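Local coordinates for protein TetR transcriptional regulator (Chloroflexus aurantiacus, PDB 3QBM) that probably binds DNA as a dimeric transcriptional regulator of the TetR family and carries bound magnesium, at residues A[84-95]-A[181-192]; A[98-107]-A[166-174]. All coordinates share one frame; numbering follows the deposited sequence. Where two conformers were deposited one is given.

From the N terminus this largely helical chain runs through helices 2-23 to 51-74, which include the predicted helix-turn-helix, and helix 80-92 then opens the region of interaction 1. The chain turns through 98-104 into helix 105-113, runs along helix 118-144 and returns on helix 154-175, where 166-174 meets 98-107, and interaction 2 closes the inner loop. Helix 179-196 follows and packs against helix 80-92, so the loop closed by interaction 1 encloses that of interaction 2, a plain case of nested long-range contacts. The two touch where F91 meets E166 and where A184 meets A168, and both reach the second subunit.

Interaction 1: residues A[84-95]-A[181-192]; sequences IIAFLDVFRSYA and LEHAYTHLATYI
The guanidinium of R92 lies flat over one face of the Y185 ring, its CZ 3.6 Å from the ring centroid and the two planes 11° apart, a stacked cation-pi pair. A bend at chi3 (64°) folds the arginine back over the ring. In the guanidinium plane, NE and NH2 grip D89 side-on, both on OD1, which fixes the rotation of the group; NH1 adds a salt bridge to OE1 of E182 at 3.1 Å, in one of the two conformers of that glutamate. The helices are antiparallel, at 176° with axes 9.5 Å apart, and pack knobs-into-holes within the C-terminal domain of this TetR-family protein: Y185 sits among I85, L88, D89 and R92, and L88 among Y185, L188, A189 and I192. The CB of A189 lies over the other face of the Y185 ring, whose OH comes 3.3 Å from CG2 of I85. Deeper in, CD1 of L88 reaches CB of L188 at 3.6 Å, and CG2 of I84 meets CD1 of I192 at 3.9 Å. Next to R92, at the C-terminal end of 84-95, L181 spreads its branches, CD2 reaching O of F91 at 3.6 Å and CD1 packing on CB of A95.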
# COMPACT_ATOMS: atom_id res chain seq x y z
N ILE A 84 -0.83 -8.23 20.90
CA ILE A 84 -0.86 -8.37 19.44
C ILE A 84 -2.07 -7.59 18.86
O ILE A 84 -1.95 -6.91 17.85
CB ILE A 84 -0.86 -9.84 18.99
CG1 ILE A 84 0.50 -10.47 19.30
CG2 ILE A 84 -1.05 -9.90 17.49
CD1 ILE A 84 0.50 -12.02 19.30
N ILE A 85 -3.20 -7.67 19.52
CA ILE A 85 -4.39 -6.93 19.07
C ILE A 85 -4.16 -5.39 19.21
O ILE A 85 -4.64 -4.61 18.41
CB ILE A 85 -5.64 -7.45 19.83
CG1 ILE A 85 -5.95 -8.88 19.41
CG2 ILE A 85 -6.86 -6.53 19.60
CD1 ILE A 85 -7.16 -9.50 20.07
N ALA A 86 -3.37 -4.96 20.18
CA ALA A 86 -3.05 -3.54 20.35
C ALA A 86 -2.21 -3.06 19.18
O ALA A 86 -2.28 -1.90 18.78
CB ALA A 86 -2.34 -3.29 21.68
N PHE A 87 -1.40 -3.96 18.61
CA PHE A 87 -0.67 -3.64 17.35
C PHE A 87 -1.65 -3.31 16.21
O PHE A 87 -1.46 -2.31 15.48
CB PHE A 87 0.25 -4.80 17.00
CG PHE A 87 1.15 -4.56 15.83
CD1 PHE A 87 0.72 -4.83 14.54
CD2 PHE A 87 2.44 -4.09 16.02
CE1 PHE A 87 1.55 -4.64 13.43
CE2 PHE A 87 3.28 -3.88 14.90
CZ PHE A 87 2.84 -4.17 13.63
N LEU A 88 -2.71 -4.10 16.07
CA LEU A 88 -3.78 -3.80 15.14
C LEU A 88 -4.43 -2.45 15.48
O LEU A 88 -4.68 -1.63 14.58
CB LEU A 88 -4.88 -4.88 15.13
CG LEU A 88 -4.49 -6.36 15.08
CD1 LEU A 88 -5.71 -7.27 15.16
CD2 LEU A 88 -3.67 -6.66 13.82
N ASP A 89 -4.65 -2.20 16.77
CA ASP A 89 -5.33 -1.00 17.20
C ASP A 89 -4.53 0.26 16.85
O ASP A 89 -5.11 1.29 16.52
CB ASP A 89 -5.63 -1.02 18.69
CG ASP A 89 -6.51 0.12 19.07
OD1 ASP A 89 -7.62 0.19 18.53
OD2 ASP A 89 -6.06 0.97 19.84
N VAL A 90 -3.20 0.17 16.89
CA VAL A 90 -2.36 1.29 16.47
C VAL A 90 -2.72 1.65 15.01
O VAL A 90 -2.98 2.81 14.70
CB VAL A 90 -0.84 0.98 16.62
CG1 VAL A 90 0.02 2.08 16.00
CG2 VAL A 90 -0.47 0.80 18.11
N PHE A 91 -2.71 0.65 14.11
CA PHE A 91 -3.07 0.89 12.72
C PHE A 91 -4.50 1.44 12.57
O PHE A 91 -4.73 2.38 11.79
CB PHE A 91 -2.91 -0.39 11.91
CG PHE A 91 -1.51 -0.64 11.46
CD1 PHE A 91 -0.98 0.10 10.43
CD2 PHE A 91 -0.74 -1.63 12.02
CE1 PHE A 91 0.29 -0.14 9.97
CE2 PHE A 91 0.52 -1.89 11.53
CZ PHE A 91 1.04 -1.14 10.54
N ARG A 92 -5.44 0.86 13.30
CA ARG A 92 -6.80 1.33 13.27
C ARG A 92 -6.89 2.82 13.62
O ARG A 92 -7.67 3.58 12.98
CB ARG A 92 -7.69 0.50 14.20
CG ARG A 92 -9.13 0.93 14.11
CD ARG A 92 -10.09 0.01 14.78
NE ARG A 92 -9.87 -0.07 16.21
CZ ARG A 92 -10.74 -0.59 17.09
NH1 ARG A 92 -11.94 -1.02 16.73
NH2 ARG A 92 -10.42 -0.61 18.37
N SER A 93 -6.08 3.25 14.59
CA SER A 93 -6.09 4.66 15.03
C SER A 93 -5.60 5.65 13.98
O SER A 93 -5.80 6.88 14.13
CB SER A 93 -5.30 4.84 16.33
OG SER A 93 -3.90 4.85 16.07
N TYR A 94 -4.93 5.14 12.93
CA TYR A 94 -4.52 5.98 11.80
C TYR A 94 -5.69 6.61 11.04
O TYR A 94 -5.46 7.59 10.34
CB TYR A 94 -3.66 5.21 10.78
CG TYR A 94 -2.28 4.82 11.26
CD1 TYR A 94 -1.88 5.02 12.57
CD2 TYR A 94 -1.41 4.17 10.40
CE1 TYR A 94 -0.62 4.63 12.98
CE2 TYR A 94 -0.14 3.82 10.81
CZ TYR A 94 0.24 4.04 12.10
OH TYR A 94 1.49 3.66 12.52
N ALA A 95 -6.90 6.05 11.20
CA ALA A 95 -8.10 6.56 10.51
C ALA A 95 -8.31 8.05 10.73
O ALA A 95 -8.63 8.77 9.80
CB ALA A 95 -9.35 5.82 10.95
N LEU A 181 -10.41 0.14 7.77
CA LEU A 181 -9.57 -0.11 8.93
C LEU A 181 -10.36 -0.81 10.04
O LEU A 181 -9.83 -1.66 10.74
CB LEU A 181 -8.94 1.21 9.43
CG LEU A 181 -7.66 1.64 8.70
CD1 LEU A 181 -7.32 3.11 8.96
CD2 LEU A 181 -6.47 0.77 9.11
N GLU A 182 -11.62 -0.43 10.22
CA GLU A 182 -12.47 -1.03 11.23
C GLU A 182 -12.71 -2.48 10.91
O GLU A 182 -12.57 -3.33 11.78
CB GLU A 182 -13.80 -0.30 11.38
CG GLU A 182 -13.72 0.88 12.31
CD GLU A 182 -13.48 0.46 13.75
OE1 GLU A 182 -13.54 -0.75 14.06
OE2 GLU A 182 -13.23 1.37 14.56
N HIS A 183 -13.01 -2.77 9.64
CA HIS A 183 -13.22 -4.15 9.20
C HIS A 183 -11.98 -5.02 9.35
O HIS A 183 -12.08 -6.10 9.86
CB HIS A 183 -13.62 -4.25 7.73
CG HIS A 183 -14.99 -3.74 7.42
ND1 HIS A 183 -16.03 -3.78 8.33
CD2 HIS A 183 -15.51 -3.26 6.27
CE1 HIS A 183 -17.13 -3.31 7.76
NE2 HIS A 183 -16.84 -2.98 6.51
N ALA A 184 -10.83 -4.51 8.91
CA ALA A 184 -9.55 -5.22 9.00
C ALA A 184 -9.24 -5.51 10.45
O ALA A 184 -8.92 -6.65 10.82
CB ALA A 184 -8.45 -4.39 8.36
N TYR A 185 -9.33 -4.48 11.30
CA TYR A 185 -9.12 -4.69 12.71
C TYR A 185 -10.00 -5.84 13.26
O TYR A 185 -9.51 -6.78 13.88
CB TYR A 185 -9.39 -3.40 13.48
CG TYR A 185 -9.33 -3.61 14.97
CD1 TYR A 185 -8.15 -3.46 15.66
CD2 TYR A 185 -10.47 -3.96 15.68
CE1 TYR A 185 -8.09 -3.68 17.03
CE2 TYR A 185 -10.42 -4.21 17.03
CZ TYR A 185 -9.24 -4.05 17.71
OH TYR A 185 -9.17 -4.27 19.06
N THR A 186 -11.31 -5.73 13.04
CA THR A 186 -12.27 -6.70 13.58
C THR A 186 -11.98 -8.11 13.05
O THR A 186 -11.97 -9.08 13.78
CB THR A 186 -13.72 -6.24 13.26
OG1 THR A 186 -13.95 -5.03 13.98
CG2 THR A 186 -14.80 -7.30 13.58
N HIS A 187 -11.73 -8.20 11.76
CA HIS A 187 -11.41 -9.50 11.18
C HIS A 187 -10.21 -10.15 11.86
O HIS A 187 -10.29 -11.29 12.30
CB HIS A 187 -11.06 -9.36 9.72
CG HIS A 187 -10.61 -10.64 9.13
ND1 HIS A 187 -11.48 -11.70 8.93
CD2 HIS A 187 -9.40 -11.05 8.68
CE1 HIS A 187 -10.80 -12.71 8.41
NE2 HIS A 187 -9.55 -12.33 8.22
N LEU A 188 -9.11 -9.42 11.97
CA LEU A 188 -7.91 -9.98 12.58
C LEU A 188 -8.02 -10.20 14.09
O LEU A 188 -7.53 -11.20 14.60
CB LEU A 188 -6.66 -9.15 12.22
CG LEU A 188 -6.21 -9.29 10.75
CD1 LEU A 188 -5.06 -8.31 10.53
CD2 LEU A 188 -5.85 -10.74 10.32
N ALA A 189 -8.65 -9.29 14.80
CA ALA A 189 -8.83 -9.48 16.23
C ALA A 189 -9.65 -10.74 16.49
O ALA A 189 -9.34 -11.51 17.41
CB ALA A 189 -9.51 -8.25 16.85
N THR A 190 -10.67 -10.95 15.66
CA THR A 190 -11.57 -12.08 15.81
C THR A 190 -10.80 -13.36 15.44
O THR A 190 -10.83 -14.35 16.19
CB THR A 190 -12.84 -11.89 14.97
OG1 THR A 190 -13.53 -10.72 15.41
CG2 THR A 190 -13.75 -13.09 15.13
N TYR A 191 -10.07 -13.31 14.33
CA TYR A 191 -9.27 -14.47 13.90
C TYR A 191 -8.24 -14.87 14.96
O TYR A 191 -8.13 -16.04 15.34
CB TYR A 191 -8.58 -14.16 12.57
CG TYR A 191 -7.44 -15.08 12.25
CD1 TYR A 191 -7.68 -16.43 11.90
CD2 TYR A 191 -6.11 -14.62 12.22
CE1 TYR A 191 -6.61 -17.28 11.58
CE2 TYR A 191 -5.06 -15.46 11.90
CZ TYR A 191 -5.31 -16.79 11.59
OH TYR A 191 -4.27 -17.64 11.25
N ILE A 192 -7.52 -13.88 15.48
CA ILE A 192 -6.50 -14.11 16.52
C ILE A 192 -7.15 -14.64 17.81
O ILE A 192 -6.69 -15.62 18.41
CB ILE A 192 -5.65 -12.85 16.73
CG1 ILE A 192 -4.78 -12.58 15.52
CG2 ILE A 192 -4.78 -12.98 17.98
CD1 ILE A 192 -4.23 -11.16 15.52

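Interaction 2: residues A[98-107]-A[166-174]; sequences PPLVGGCPIL and EGAVMLARI
P98 opens the contact with its ring, CG lying 4.1 Å from NH1 of R173, the two side chains crossing at about a right angle. The chain then makes a type II beta turn from L100 to G103, and the peptide joining G102 to G103 comes over one face of the R173 guanidinium, with N of G103 above its centre, 3.8 Å from CZ. Both glycines have positive phi, where a CB would be pressed against the carbonyl O of the preceding residue, and at G103 it would in addition meet CD of R173, so the close approach of the arginine depends on bare backbone. From this platform R173 reaches the second subunit: NH2 forms a salt bridge with D115 of that subunit, and a bound magnesium ion lies about 5 Å from the R173 side chain. Cut back to an alanine here, the chain would probably leave D115 of the second subunit without this salt-bridge partner and uncover the G102-G103 peptide. C104 is the N-cap of helix 105-113. With chi1 at 178°, its SG accepts from N of L107 in an almost straight bond (176°), and it also lies 3.2 Å from OE2 of E166. Next along, CB of I106 skirts the same carboxylate. L107 ends the segment: its CB packs on OE1 of E166 at 3.6 Å, while CD2 reaches over the helix backbone to O of E166 at 3.5 Å and touches CG1 of V169 at 3.9 Å and CB of M170, a selenomethionine. Its side chain lies about 4 Å from that of I111, a magnesium ligand. E166 is buried, and its carboxylate oxygens have no clear hydrogen-bond partner in the model; with W131 and M170 of the second subunit packed against it, its ionisation could well be shifted toward the neutral acid.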
# COMPACT_ATOMS: atom_id res chain seq x y z
N PRO A 98 -2.99 9.73 11.55
CA PRO A 98 -1.86 9.00 11.02
C PRO A 98 -0.58 9.39 11.76
O PRO A 98 -0.61 10.37 12.53
CB PRO A 98 -1.85 9.41 9.53
CG PRO A 98 -2.49 10.76 9.51
CD PRO A 98 -3.50 10.75 10.60
N PRO A 99 0.51 8.62 11.61
CA PRO A 99 1.74 8.89 12.35
C PRO A 99 2.27 10.28 12.06
O PRO A 99 2.78 10.96 12.95
CB PRO A 99 2.70 7.80 11.87
CG PRO A 99 1.84 6.77 11.40
CD PRO A 99 0.71 7.46 10.73
N LEU A 100 2.13 10.68 10.81
CA LEU A 100 2.26 12.09 10.46
C LEU A 100 1.33 12.45 9.28
O LEU A 100 0.70 11.56 8.69
CB LEU A 100 3.71 12.46 10.25
CG LEU A 100 4.52 11.90 9.11
CD1 LEU A 100 4.05 12.59 7.85
CD2 LEU A 100 6.02 12.20 9.31
N VAL A 101 1.22 13.73 8.98
CA VAL A 101 0.30 14.20 7.95
C VAL A 101 0.53 13.44 6.63
O VAL A 101 1.63 13.27 6.22
CB VAL A 101 0.48 15.68 7.69
CG1 VAL A 101 1.78 15.91 6.90
CG2 VAL A 101 -0.75 16.26 6.96
N GLY A 102 -0.52 12.93 6.03
CA GLY A 102 -0.41 12.17 4.79
C GLY A 102 -0.40 10.66 4.88
O GLY A 102 -0.28 10.00 3.87
N GLY A 103 -0.57 10.08 6.07
CA GLY A 103 -0.72 8.65 6.21
C GLY A 103 0.48 7.92 6.79
O GLY A 103 1.32 8.53 7.48
N CYS A 104 0.54 6.61 6.59
CA CYS A 104 1.68 5.81 7.06
C CYS A 104 2.92 6.06 6.20
O CYS A 104 2.90 5.77 5.01
CB CYS A 104 1.37 4.29 7.07
SG CYS A 104 2.75 3.30 7.58
N PRO A 105 4.02 6.55 6.81
CA PRO A 105 5.22 6.81 5.99
C PRO A 105 5.95 5.55 5.54
O PRO A 105 6.73 5.59 4.57
CB PRO A 105 6.10 7.64 6.92
CG PRO A 105 5.73 7.14 8.28
CD PRO A 105 4.24 6.87 8.23
N ILE A 106 5.68 4.43 6.21
CA ILE A 106 6.27 3.15 5.83
C ILE A 106 5.62 2.70 4.51
O ILE A 106 6.32 2.38 3.52
CB ILE A 106 6.11 2.10 6.96
CG1 ILE A 106 6.57 2.67 8.32
CG2 ILE A 106 6.92 0.81 6.65
CD1 ILE A 106 7.98 3.20 8.33
N LEU A 107 4.28 2.67 4.50
CA LEU A 107 3.49 2.38 3.30
C LEU A 107 3.83 3.37 2.19
O LEU A 107 4.11 2.98 1.04
CB LEU A 107 1.99 2.42 3.62
CG LEU A 107 0.95 2.34 2.50
CD1 LEU A 107 1.07 1.02 1.73
CD2 LEU A 107 -0.50 2.57 3.01
N GLU A 166 -1.85 -2.45 6.61
CA GLU A 166 -1.33 -1.45 5.70
C GLU A 166 -2.24 -1.29 4.48
O GLU A 166 -2.45 -0.15 4.05
CB GLU A 166 0.11 -1.76 5.25
CG GLU A 166 1.15 -1.54 6.30
CD GLU A 166 1.46 -0.08 6.58
OE1 GLU A 166 0.57 0.79 6.44
OE2 GLU A 166 2.61 0.18 6.92
N GLY A 167 -2.75 -2.40 3.93
CA GLY A 167 -3.75 -2.33 2.84
C GLY A 167 -5.03 -1.56 3.24
O GLY A 167 -5.59 -0.76 2.49
N ALA A 168 -5.44 -1.76 4.48
CA ALA A 168 -6.58 -1.02 5.00
C ALA A 168 -6.29 0.47 5.18
O ALA A 168 -7.17 1.29 4.94
CB ALA A 168 -7.05 -1.66 6.26
N VAL A 169 -5.08 0.82 5.60
CA VAL A 169 -4.63 2.23 5.66
C VAL A 169 -4.75 2.87 4.26
O VAL A 169 -5.33 3.97 4.12
CB VAL A 169 -3.20 2.38 6.16
CG1 VAL A 169 -2.70 3.82 5.96
CG2 VAL A 169 -3.12 2.02 7.64
N MSE A 170 -4.26 2.17 3.24
CA MSE A 170 -4.38 2.61 1.86
C MSE A 170 -5.86 2.81 1.45
O MSE A 170 -6.23 3.85 0.91
CB MSE A 170 -3.76 1.58 0.92
CG MSE A 170 -3.86 1.96 -0.58
SE MSE A 170 -5.44 1.53 -1.48
CE MSE A 170 -5.23 -0.44 -1.32
N LEU A 171 -6.68 1.81 1.72
CA LEU A 171 -8.11 1.86 1.34
C LEU A 171 -8.90 2.92 2.07
O LEU A 171 -9.73 3.58 1.47
CB LEU A 171 -8.82 0.56 1.65
CG LEU A 171 -8.67 -0.55 0.64
CD1 LEU A 171 -9.46 -1.71 1.21
CD2 LEU A 171 -9.15 -0.14 -0.77
N ALA A 172 -8.63 3.08 3.37
CA ALA A 172 -9.34 4.06 4.19
C ALA A 172 -9.05 5.45 3.67
O ALA A 172 -9.94 6.28 3.59
CB ALA A 172 -8.98 3.91 5.67
N ARG A 173 -7.81 5.71 3.25
CA ARG A 173 -7.48 7.05 2.78
C ARG A 173 -8.09 7.32 1.43
O ARG A 173 -8.68 8.38 1.21
CB ARG A 173 -5.98 7.31 2.76
CG ARG A 173 -5.31 7.47 4.10
CD ARG A 173 -3.90 8.15 3.98
NE ARG A 173 -3.92 9.60 3.85
CZ ARG A 173 -4.18 10.43 4.86
NH1 ARG A 173 -4.50 9.95 6.06
NH2 ARG A 173 -4.19 11.73 4.68
N ILE A 174 -8.01 6.35 0.53
CA ILE A 174 -8.54 6.56 -0.80
C ILE A 174 -10.09 6.59 -0.86
O ILE A 174 -10.67 7.41 -1.60
CB ILE A 174 -7.82 5.58 -1.83
CG1 ILE A 174 -7.76 6.19 -3.23
CG2 ILE A 174 -8.45 4.18 -1.76
CD1 ILE A 174 -6.86 7.46 -3.38